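Epoxide hydrolase (Aspergillus niger, PDB 3G02) probably opens epoxides by adding water, giving diols, as an alpha/beta-hydrolase-fold enzyme in an enantioselective form obtained by directed evolution. Local coordinates at residues Phe6-Asn18 with Asp175-Tyr187. The protein carries 9 engineered substitutions. Sequence-based numbering, arbitrary orientation.
Sequences FAKFPSSASISPN and DQLMKDLGFGSGY
The CD2 methyl of Leu181 touches both Phe9 and Ile15 at the apolar part of this contact. It sits over one face of the Phe9 ring, 3.9 Å from the centroid and 21° off the ring normal, a CH-pi contact; Pro17 CB covers the opposite face. CD1 of Ile15 meets the same Leu181 methyl, while CG2, the other branch of Ile15, lies 3.6 Å from CB of Asp180. With chi1 at 56°, CG1 of Ile15 is held between backbone N and carbonyl carbon, close over the Asp180 carbonyl. On the far side of Ala13, Pro10 puts CG against CZ of Phe183 (3.6 Å), and its ring and Ala13 CB bury the carbonyl oxygen of Leu181, which finds no hydrogen-bond partner.

The helix end is polar as well as packed. Helix 167-180 closes in a Schellman motif at Gly182, whose positive phi and close approach to Ser12 and Ala13 suit a residue without a side chain. Two residues earlier, at the last residue of the helix, Asp180 O accepts the Ser14 amide (N to O 2.9 Å, 145° at the hydrogen) and, weakly but more nearly straight, that of Ile15. OG of Ser12 donates to Gly182 O over 2.9 Å.

Toward solvent the fit is looser: Ser14 OG and Asp180 OD1 stay 4.2 Å apart, and water mediates, one molecule joining Ser14 OG to Lys179 O while a second links Ser14 OG to Asp180 OD1, the latter bond weak. Gln176 NE2 hydrogen-bonds Asp180 OD1 from above the carboxylate plane, which limits its rotation.

Far from the predicted catalytic residues, the contact lays the N-terminal loop preceding helix 26-38 across the C-terminal end of helix 167-180. Beneath, Leu181 and Phe9 rest on Phe99 of strand 95-102, Ile15 on Thr90 of strand 87-92, and Phe183 on Pro111 of strand 110-115.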
# COMPACT_ATOMS: atom_id res chain seq x y z
N PHE A 6 -26.40 26.30 21.25
CA PHE A 6 -24.95 26.20 21.01
C PHE A 6 -24.52 26.59 19.59
O PHE A 6 -23.35 26.45 19.24
CB PHE A 6 -24.43 24.79 21.33
CG PHE A 6 -24.63 24.36 22.75
CD1 PHE A 6 -23.76 24.76 23.75
CD2 PHE A 6 -25.68 23.51 23.08
CE1 PHE A 6 -23.93 24.34 25.07
CE2 PHE A 6 -25.87 23.09 24.40
CZ PHE A 6 -24.99 23.51 25.39
N ALA A 7 -25.46 27.09 18.79
CA ALA A 7 -25.20 27.38 17.37
C ALA A 7 -24.98 28.86 17.07
O ALA A 7 -24.76 29.24 15.92
CB ALA A 7 -26.33 26.82 16.51
N LYS A 8 -25.05 29.70 18.10
CA LYS A 8 -24.84 31.14 17.93
C LYS A 8 -23.35 31.46 17.87
O LYS A 8 -22.61 31.17 18.82
CB LYS A 8 -25.53 31.91 19.06
CG LYS A 8 -25.39 33.43 18.96
CD LYS A 8 -25.98 34.11 20.18
CE LYS A 8 -25.42 35.51 20.35
NZ LYS A 8 -25.82 36.12 21.65
N PHE A 9 -22.91 32.05 16.76
CA PHE A 9 -21.52 32.48 16.61
C PHE A 9 -21.15 33.49 17.69
O PHE A 9 -22.01 34.27 18.12
CB PHE A 9 -21.31 33.10 15.23
CG PHE A 9 -20.96 32.11 14.14
CD1 PHE A 9 -21.34 30.77 14.23
CD2 PHE A 9 -20.28 32.54 13.00
CE1 PHE A 9 -21.02 29.87 13.21
CE2 PHE A 9 -19.97 31.65 11.98
CZ PHE A 9 -20.33 30.31 12.09
N PRO A 10 -19.87 33.49 18.13
CA PRO A 10 -19.40 34.50 19.08
C PRO A 10 -19.60 35.91 18.52
O PRO A 10 -19.59 36.10 17.30
CB PRO A 10 -17.91 34.19 19.21
CG PRO A 10 -17.80 32.75 18.85
CD PRO A 10 -18.80 32.54 17.78
N SER A 11 -19.80 36.88 19.41
CA SER A 11 -20.03 38.27 19.01
C SER A 11 -18.86 38.85 18.22
O SER A 11 -19.05 39.73 17.38
CB SER A 11 -20.32 39.14 20.23
OG SER A 11 -19.19 39.22 21.08
N SER A 12 -17.66 38.35 18.49
CA SER A 12 -16.43 38.81 17.84
C SER A 12 -16.17 38.16 16.48
O SER A 12 -15.22 38.53 15.78
CB SER A 12 -15.23 38.60 18.77
OG SER A 12 -15.14 37.25 19.19
N ALA A 13 -17.01 37.19 16.10
CA ALA A 13 -16.89 36.53 14.80
C ALA A 13 -17.09 37.51 13.65
O ALA A 13 -18.02 38.33 13.68
CB ALA A 13 -17.87 35.37 14.69
N SER A 14 -16.21 37.44 12.66
CA SER A 14 -16.31 38.30 11.49
C SER A 14 -17.14 37.66 10.38
O SER A 14 -17.80 38.36 9.62
CB SER A 14 -14.92 38.68 10.97
OG SER A 14 -14.12 37.54 10.72
N ILE A 15 -17.12 36.32 10.31
CA ILE A 15 -17.84 35.59 9.26
C ILE A 15 -19.31 35.33 9.59
O ILE A 15 -19.72 35.39 10.75
CB ILE A 15 -17.14 34.25 8.90
CG1 ILE A 15 -16.96 33.37 10.15
CG2 ILE A 15 -15.82 34.51 8.19
CD1 ILE A 15 -16.77 31.89 9.86
N SER A 16 -20.08 35.03 8.55
CA SER A 16 -21.50 34.74 8.67
C SER A 16 -21.73 33.25 8.93
O SER A 16 -21.06 32.42 8.32
CB SER A 16 -22.22 35.15 7.38
OG SER A 16 -23.62 35.01 7.51
N PRO A 17 -22.68 32.91 9.82
CA PRO A 17 -23.02 31.50 10.00
C PRO A 17 -23.74 30.93 8.78
O PRO A 17 -24.78 31.45 8.36
CB PRO A 17 -23.94 31.51 11.23
CG PRO A 17 -24.54 32.88 11.25
CD PRO A 17 -23.47 33.79 10.71
N ASN A 18 -23.17 29.88 8.21
CA ASN A 18 -23.80 29.14 7.13
C ASN A 18 -24.07 27.71 7.61
O ASN A 18 -23.22 26.84 7.44
CB ASN A 18 -22.92 29.13 5.87
CG ASN A 18 -22.72 30.51 5.29
OD1 ASN A 18 -23.64 31.11 4.74
ND2 ASN A 18 -21.50 31.03 5.41
N ASP A 175 -5.91 28.17 11.74
CA ASP A 175 -5.71 29.47 12.38
C ASP A 175 -6.68 30.52 11.82
O ASP A 175 -7.27 31.29 12.58
CB ASP A 175 -4.26 29.94 12.22
CG ASP A 175 -4.03 31.34 12.77
OD1 ASP A 175 -3.98 31.50 14.00
OD2 ASP A 175 -3.88 32.26 11.94
N GLN A 176 -6.85 30.53 10.50
CA GLN A 176 -7.77 31.47 9.86
C GLN A 176 -9.22 31.23 10.29
O GLN A 176 -9.98 32.17 10.53
CB GLN A 176 -7.65 31.42 8.33
CG GLN A 176 -8.33 32.59 7.61
CD GLN A 176 -7.86 33.95 8.11
OE1 GLN A 176 -6.67 34.26 8.10
NE2 GLN A 176 -8.81 34.77 8.56
N LEU A 177 -9.60 29.95 10.40
CA LEU A 177 -10.94 29.60 10.86
C LEU A 177 -11.19 30.16 12.25
O LEU A 177 -12.23 30.78 12.49
CB LEU A 177 -11.13 28.08 10.85
CG LEU A 177 -12.42 27.55 11.48
CD1 LEU A 177 -13.66 28.00 10.71
CD2 LEU A 177 -12.37 26.03 11.58
N MET A 178 -10.24 29.95 13.16
CA MET A 178 -10.38 30.42 14.53
C MET A 178 -10.45 31.95 14.60
O MET A 178 -11.24 32.50 15.36
CB MET A 178 -9.26 29.87 15.42
CG MET A 178 -9.31 28.35 15.61
SD MET A 178 -10.88 27.77 16.26
CE MET A 178 -10.59 27.86 18.03
N LYS A 179 -9.64 32.62 13.77
CA LYS A 179 -9.70 34.08 13.68
C LYS A 179 -11.05 34.56 13.15
O LYS A 179 -11.65 35.50 13.69
CB LYS A 179 -8.55 34.62 12.83
CG LYS A 179 -7.21 34.58 13.54
CD LYS A 179 -6.06 34.90 12.62
CE LYS A 179 -4.76 35.02 13.40
NZ LYS A 179 -3.55 35.00 12.52
N ASP A 180 -11.53 33.91 12.09
CA ASP A 180 -12.83 34.21 11.50
C ASP A 180 -13.98 34.08 12.49
O ASP A 180 -14.96 34.83 12.43
CB ASP A 180 -13.09 33.31 10.29
CG ASP A 180 -12.28 33.70 9.08
OD1 ASP A 180 -11.51 34.69 9.14
OD2 ASP A 180 -12.40 33.00 8.05
N LEU A 181 -13.87 33.11 13.40
CA LEU A 181 -14.90 32.86 14.40
C LEU A 181 -14.77 33.79 15.61
O LEU A 181 -15.57 33.71 16.54
CB LEU A 181 -14.88 31.39 14.85
CG LEU A 181 -15.35 30.36 13.81
CD1 LEU A 181 -15.06 28.95 14.30
CD2 LEU A 181 -16.83 30.53 13.51
N GLY A 182 -13.75 34.65 15.57
CA GLY A 182 -13.56 35.70 16.58
C GLY A 182 -12.51 35.43 17.63
O GLY A 182 -12.49 36.08 18.69
N PHE A 183 -11.62 34.48 17.36
CA PHE A 183 -10.66 34.04 18.38
C PHE A 183 -9.22 34.49 18.14
O PHE A 183 -8.28 33.87 18.62
CB PHE A 183 -10.74 32.51 18.56
CG PHE A 183 -12.14 31.98 18.72
CD1 PHE A 183 -13.05 32.60 19.59
CD2 PHE A 183 -12.55 30.85 18.02
CE1 PHE A 183 -14.34 32.09 19.74
CE2 PHE A 183 -13.83 30.34 18.16
CZ PHE A 183 -14.73 30.96 19.03
N GLY A 184 -9.06 35.60 17.41
CA GLY A 184 -7.75 36.20 17.17
C GLY A 184 -6.97 36.54 18.43
O GLY A 184 -5.74 36.53 18.42
N SER A 185 -7.69 36.84 19.51
CA SER A 185 -7.07 37.16 20.80
C SER A 185 -6.49 35.94 21.52
O SER A 185 -5.71 36.09 22.46
CB SER A 185 -8.07 37.88 21.71
OG SER A 185 -9.19 37.06 22.00
N GLY A 186 -6.87 34.74 21.07
CA GLY A 186 -6.29 33.53 21.63
C GLY A 186 -7.17 32.31 21.55
O GLY A 186 -8.38 32.39 21.76
N TYR A 187 -6.56 31.17 21.25
CA TYR A 187 -7.26 29.89 21.27
C TYR A 187 -6.30 28.77 21.67
O TYR A 187 -5.08 28.95 21.64
CB TYR A 187 -7.91 29.57 19.92
CG TYR A 187 -6.95 29.51 18.75
CD1 TYR A 187 -6.23 28.34 18.47
CD2 TYR A 187 -6.77 30.60 17.91
CE1 TYR A 187 -5.35 28.28 17.40
CE2 TYR A 187 -5.89 30.55 16.83
CZ TYR A 187 -5.19 29.39 16.58
OH TYR A 187 -4.32 29.33 15.52
O HOH W 1 -13.13 37.47 8.26
O HOH W 2 -12.07 37.88 12.51